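Local coordinates for acylneuraminate lyase (Mycoplasma synoviae, PDB 4N4P), which is a TIM-barrel protein of the dihydrodipicolinate synthetase family, modelled as an assembly of four chains, at residues A27-V32 / K67-A72; P12-P17 / D43-T48. All blocks are in the same frame, centred on the assembly; numbering follows the deposited sequence.

How the interactions relate
Interaction 1 packs two helices of the outer layer, and interaction 2 joins the end of strand 9-12 and the loop after it to strand 44-47, in the barrel wall beneath them; their centres are about 10 Å apart. Along the chain the segments alternate: 12-17, 27-32, 43-48, 67-72. Helix 26-39 leads into strand 44-47, which is followed by helix 59-73, so the two contacts share the first beta-alpha-beta-alpha units of a TIM barrel. The layers also meet directly. Met14 CG lies 3.5 Å from Val32 CG1, and Met14 CE 3.7 Å from Val69 CG2, while Pro17 rests on Gly28 and Val32. The first two strands and the helices that cover them thus pack as one unit.

Interaction 1. Residues A27-V32 / K67-A72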
# COMPACT_ATOMS: atom_id res chain seq x y z
N ALA A 27 -30.85 -10.58 28.48
CA ALA A 27 -31.35 -11.94 28.32
C ALA A 27 -30.79 -12.58 27.05
O ALA A 27 -30.58 -13.80 27.00
CB ALA A 27 -32.90 -11.96 28.27
N GLY A 28 -30.58 -11.75 26.03
CA GLY A 28 -30.00 -12.24 24.78
C GLY A 28 -28.57 -12.75 24.92
O GLY A 28 -28.17 -13.70 24.24
N VAL A 29 -27.78 -12.10 25.78
CA VAL A 29 -26.40 -12.56 26.01
C VAL A 29 -26.43 -14.02 26.47
O VAL A 29 -25.70 -14.88 25.95
CB VAL A 29 -25.65 -11.67 27.03
CG1 VAL A 29 -24.29 -12.28 27.39
CG2 VAL A 29 -25.49 -10.25 26.48
N LYS A 30 -27.32 -14.34 27.41
CA LYS A 30 -27.39 -15.71 27.91
C LYS A 30 -27.84 -16.69 26.83
O LYS A 30 -27.30 -17.80 26.74
CB LYS A 30 -28.29 -15.81 29.15
CG LYS A 30 -28.06 -14.73 30.23
CD LYS A 30 -27.05 -15.20 31.28
CE LYS A 30 -27.00 -14.33 32.50
NZ LYS A 30 -27.51 -14.96 33.78
N GLU A 31 -28.81 -16.29 26.00
CA GLU A 31 -29.27 -17.19 24.93
C GLU A 31 -28.17 -17.44 23.89
O GLU A 31 -28.04 -18.54 23.39
CB GLU A 31 -30.51 -16.65 24.22
CG GLU A 31 -31.77 -16.60 25.10
CD GLU A 31 -33.02 -16.35 24.27
OE1 GLU A 31 -33.08 -16.76 23.08
OE2 GLU A 31 -33.97 -15.76 24.84
N VAL A 32 -27.42 -16.40 23.55
CA VAL A 32 -26.31 -16.59 22.60
C VAL A 32 -25.28 -17.56 23.18
O VAL A 32 -24.78 -18.42 22.48
CB VAL A 32 -25.66 -15.25 22.22
CG1 VAL A 32 -24.28 -15.45 21.58
CG2 VAL A 32 -26.62 -14.47 21.29
N LYS A 67 -20.12 -10.42 33.06
CA LYS A 67 -20.84 -11.13 34.13
C LYS A 67 -21.85 -12.11 33.58
O LYS A 67 -21.90 -13.26 34.01
CB LYS A 67 -21.55 -10.13 35.06
CG LYS A 67 -20.60 -9.31 35.83
CD LYS A 67 -21.21 -8.00 36.31
CE LYS A 67 -20.25 -7.29 37.22
NZ LYS A 67 -19.86 -8.18 38.37
N LEU A 68 -22.63 -11.66 32.60
CA LEU A 68 -23.71 -12.46 32.05
C LEU A 68 -23.16 -13.69 31.33
O LEU A 68 -23.76 -14.76 31.41
CB LEU A 68 -24.56 -11.65 31.09
CG LEU A 68 -25.40 -10.50 31.65
CD1 LEU A 68 -25.93 -9.65 30.48
CD2 LEU A 68 -26.55 -10.98 32.55
N VAL A 69 -22.03 -13.52 30.66
CA VAL A 69 -21.43 -14.65 29.95
C VAL A 69 -20.91 -15.70 30.92
O VAL A 69 -21.15 -16.92 30.75
CB VAL A 69 -20.29 -14.19 28.99
CG1 VAL A 69 -19.47 -15.38 28.52
CG2 VAL A 69 -20.90 -13.46 27.78
N ALA A 70 -20.20 -15.24 31.95
CA ALA A 70 -19.63 -16.16 32.94
C ALA A 70 -20.75 -16.92 33.65
O ALA A 70 -20.63 -18.13 33.86
CB ALA A 70 -18.78 -15.42 33.92
N GLU A 71 -21.83 -16.22 33.98
CA GLU A 71 -23.05 -16.84 34.54
C GLU A 71 -23.67 -17.90 33.64
O GLU A 71 -23.85 -19.05 34.06
CB GLU A 71 -24.08 -15.77 34.91
CG GLU A 71 -23.61 -14.90 36.06
CD GLU A 71 -24.58 -13.78 36.42
OE1 GLU A 71 -25.67 -13.68 35.80
OE2 GLU A 71 -24.23 -13.00 37.34
N ALA A 72 -23.99 -17.51 32.41
CA ALA A 72 -24.57 -18.43 31.44
C ALA A 72 -23.68 -19.62 31.12
O ALA A 72 -24.17 -20.74 30.95
CB ALA A 72 -24.90 -17.67 30.14
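Glu71 OE1 receives Lys30 NZ at 3.0 Å, a hydrogen-bonded salt bridge that joins helix 26-39 to helix 59-73. The ammonium comes in on the anti lone pair of OE1, the side away from the other carboxylate oxygen. To get there the lysine has to cross the groove between the helices, and its bends do the work: chi1 of -46° sets CG opposite the carbonyl carbon, and turns at chi2 and chi4 then swing the chain over the turn that holds Leu68 and Ala72. The glutamate is simpler, extended beyond CG.

The methylenes of Lys30 pack against the other helix. Its CD sits 3.5 Å from Ala72 CB and 3.3 Å from Leu68 O, the carbonyl that already accepts the helical bond from Ala72 N. One atom further on, CE presses against Leu68 CD2 at 3.4 Å, closer than usual for two carbons, with the two side chains at about a right angle. The small Ala72 lets the backbones come near, its CA being 5.3 Å from that of Lys30.

Deeper in, Val29 takes over. Its CG1, anti to the backbone N (chi1 172°), touches Val69 CG2 at 3.6 Å and Leu68 CB at 3.8 Å, while its CB and CG2 face Leu68 CD1. The contact is thus graded: ions on the outside, lysine methylenes in the middle, buried valines underneath.

The segment axes approach to 8.8 Å and cross at -42°, both helices running in broadly the same direction, as successive outer helices of a TIM barrel do. Val33, one turn further along helix 26-39 from Val29, adds to the packing against Val69 and Ala72, and beneath this pair of helices lies the loop after strand 9-12.

Interaction 2. Residues P12-P17 / D43-T48; sequences PAMVTP and DGIYIT
Pro12 O and Met14 N both bond to the backbone of Tyr46, one on each side of Ala13, which makes a single parallel bridge between Ala13 and Tyr46. Tyr46 N reaches Pro12 O at 2.9 Å and almost straight (168°), though tilted from the plane of that carbonyl; Met14 N reaches Tyr46 O at 2.8 Å, nearly in line with the C=O bond. Ala13 CA adds a CA-H...O contact to the same Tyr46 O at 3.3 Å.

Packing is close around this bridge, Pro12 CD touching Gly44 O at 3.1 Å. On the helix-facing side, Met14 CB lies 3.7 Å from Ile45 CG2. Because Met14 CG is anti to the backbone N (chi1 -163°), the chain continues alongside Ile47, pointing the same way, and SD comes to 4.1 Å from Ile47 CG2. On the barrel-interior side, Ala13 CB meets the Tyr46 ring at its edge, 4.1 Å from CD2. The far end of that ring belongs to the interior: its OH is hydrogen-bonded to Tyr139 and Ser107.

Beyond Met14 the two chains part, and water takes over from direct contact. One water gives hydrogen bonds to Met14 O and Thr16 OG1 and accepts one from Thr48 N, 2.9 Å away; a second gives to Met14 O and to Tyr46 O. Met14 O is therefore held by two waters, and Tyr46 O by one water plus the amide of Met14.

Strands 9-12 and 44-47 are the first two of the TIM barrel, and their bridge completes the ring of eight. The direct polar links are all backbone to backbone, flanked by apolar side chains, so the chemistry implies a seam fixed by main-chain geometry, with water satisfying the buried carbonyls where the loop after strand 9-12 draws away from the end of strand 44-47.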
# COMPACT_ATOMS: atom_id res chain seq x y z
N PRO A 12 -15.78 -19.02 18.85
CA PRO A 12 -16.49 -17.93 18.18
C PRO A 12 -16.21 -16.60 18.89
O PRO A 12 -16.15 -16.53 20.14
CB PRO A 12 -17.98 -18.30 18.36
CG PRO A 12 -17.98 -19.30 19.54
CD PRO A 12 -16.71 -20.05 19.36
N ALA A 13 -16.01 -15.57 18.09
CA ALA A 13 -15.95 -14.20 18.59
C ALA A 13 -17.39 -13.73 18.75
O ALA A 13 -18.06 -13.32 17.79
CB ALA A 13 -15.17 -13.31 17.64
N MET A 14 -17.89 -13.85 19.97
CA MET A 14 -19.32 -13.74 20.26
C MET A 14 -19.87 -12.37 19.89
O MET A 14 -19.27 -11.38 20.20
CB MET A 14 -19.56 -13.95 21.75
CG MET A 14 -21.03 -14.26 22.04
SD MET A 14 -21.31 -14.35 23.81
CE MET A 14 -21.45 -12.63 24.24
N VAL A 15 -21.03 -12.37 19.24
CA VAL A 15 -21.79 -11.14 19.01
C VAL A 15 -22.39 -10.66 20.34
O VAL A 15 -22.69 -11.47 21.22
CB VAL A 15 -22.88 -11.34 17.93
CG1 VAL A 15 -22.22 -11.66 16.59
CG2 VAL A 15 -23.89 -12.46 18.33
N THR A 16 -22.58 -9.36 20.46
CA THR A 16 -23.25 -8.78 21.64
C THR A 16 -24.70 -8.37 21.32
O THR A 16 -24.91 -7.44 20.56
CB THR A 16 -22.44 -7.59 22.23
OG1 THR A 16 -21.08 -7.99 22.46
CG2 THR A 16 -23.05 -7.13 23.57
N PRO A 17 -25.71 -9.06 21.89
CA PRO A 17 -27.09 -8.69 21.57
C PRO A 17 -27.50 -7.29 22.03
O PRO A 17 -27.29 -6.92 23.18
CB PRO A 17 -27.91 -9.76 22.28
CG PRO A 17 -27.01 -10.95 22.24
CD PRO A 17 -25.69 -10.32 22.65
N ASP A 43 -15.63 -25.00 21.64
CA ASP A 43 -14.68 -25.31 22.69
C ASP A 43 -14.49 -24.15 23.65
O ASP A 43 -14.05 -24.33 24.80
CB ASP A 43 -13.36 -25.72 22.05
CG ASP A 43 -13.54 -26.89 21.13
OD1 ASP A 43 -13.69 -28.00 21.67
OD2 ASP A 43 -13.58 -26.71 19.87
N GLY A 44 -14.80 -22.94 23.19
CA GLY A 44 -14.65 -21.77 24.01
C GLY A 44 -15.36 -20.60 23.38
O GLY A 44 -15.85 -20.71 22.24
N ILE A 45 -15.41 -19.47 24.10
CA ILE A 45 -16.04 -18.26 23.57
C ILE A 45 -15.11 -17.09 23.81
O ILE A 45 -14.53 -16.97 24.90
CB ILE A 45 -17.42 -17.97 24.26
CG1 ILE A 45 -18.34 -19.17 24.09
CG2 ILE A 45 -18.10 -16.74 23.63
CD1 ILE A 45 -19.57 -19.14 25.02
N TYR A 46 -14.98 -16.22 22.80
CA TYR A 46 -14.15 -15.04 22.87
C TYR A 46 -15.10 -13.85 22.86
O TYR A 46 -15.81 -13.63 21.88
CB TYR A 46 -13.25 -14.99 21.62
CG TYR A 46 -12.31 -13.81 21.54
CD1 TYR A 46 -11.13 -13.80 22.28
CD2 TYR A 46 -12.57 -12.72 20.70
CE1 TYR A 46 -10.23 -12.74 22.19
CE2 TYR A 46 -11.68 -11.64 20.61
CZ TYR A 46 -10.52 -11.66 21.37
OH TYR A 46 -9.59 -10.65 21.33
N ILE A 47 -15.15 -13.11 23.97
CA ILE A 47 -16.16 -12.08 24.13
C ILE A 47 -15.62 -10.68 24.01
O ILE A 47 -14.42 -10.44 24.21
CB ILE A 47 -16.98 -12.23 25.43
CG1 ILE A 47 -16.11 -11.86 26.64
CG2 ILE A 47 -17.58 -13.65 25.48
CD1 ILE A 47 -16.93 -11.50 27.90
N THR A 48 -16.53 -9.75 23.72
CA THR A 48 -16.27 -8.31 23.62
C THR A 48 -15.06 -7.93 22.76
O THR A 48 -14.31 -7.01 23.09
CB THR A 48 -16.26 -7.57 25.02
OG1 THR A 48 -15.30 -8.18 25.90
CG2 THR A 48 -17.66 -7.67 25.64
O HOH W 1 -19.21 -10.12 22.77
O HOH W 2 -16.36 -11.06 20.64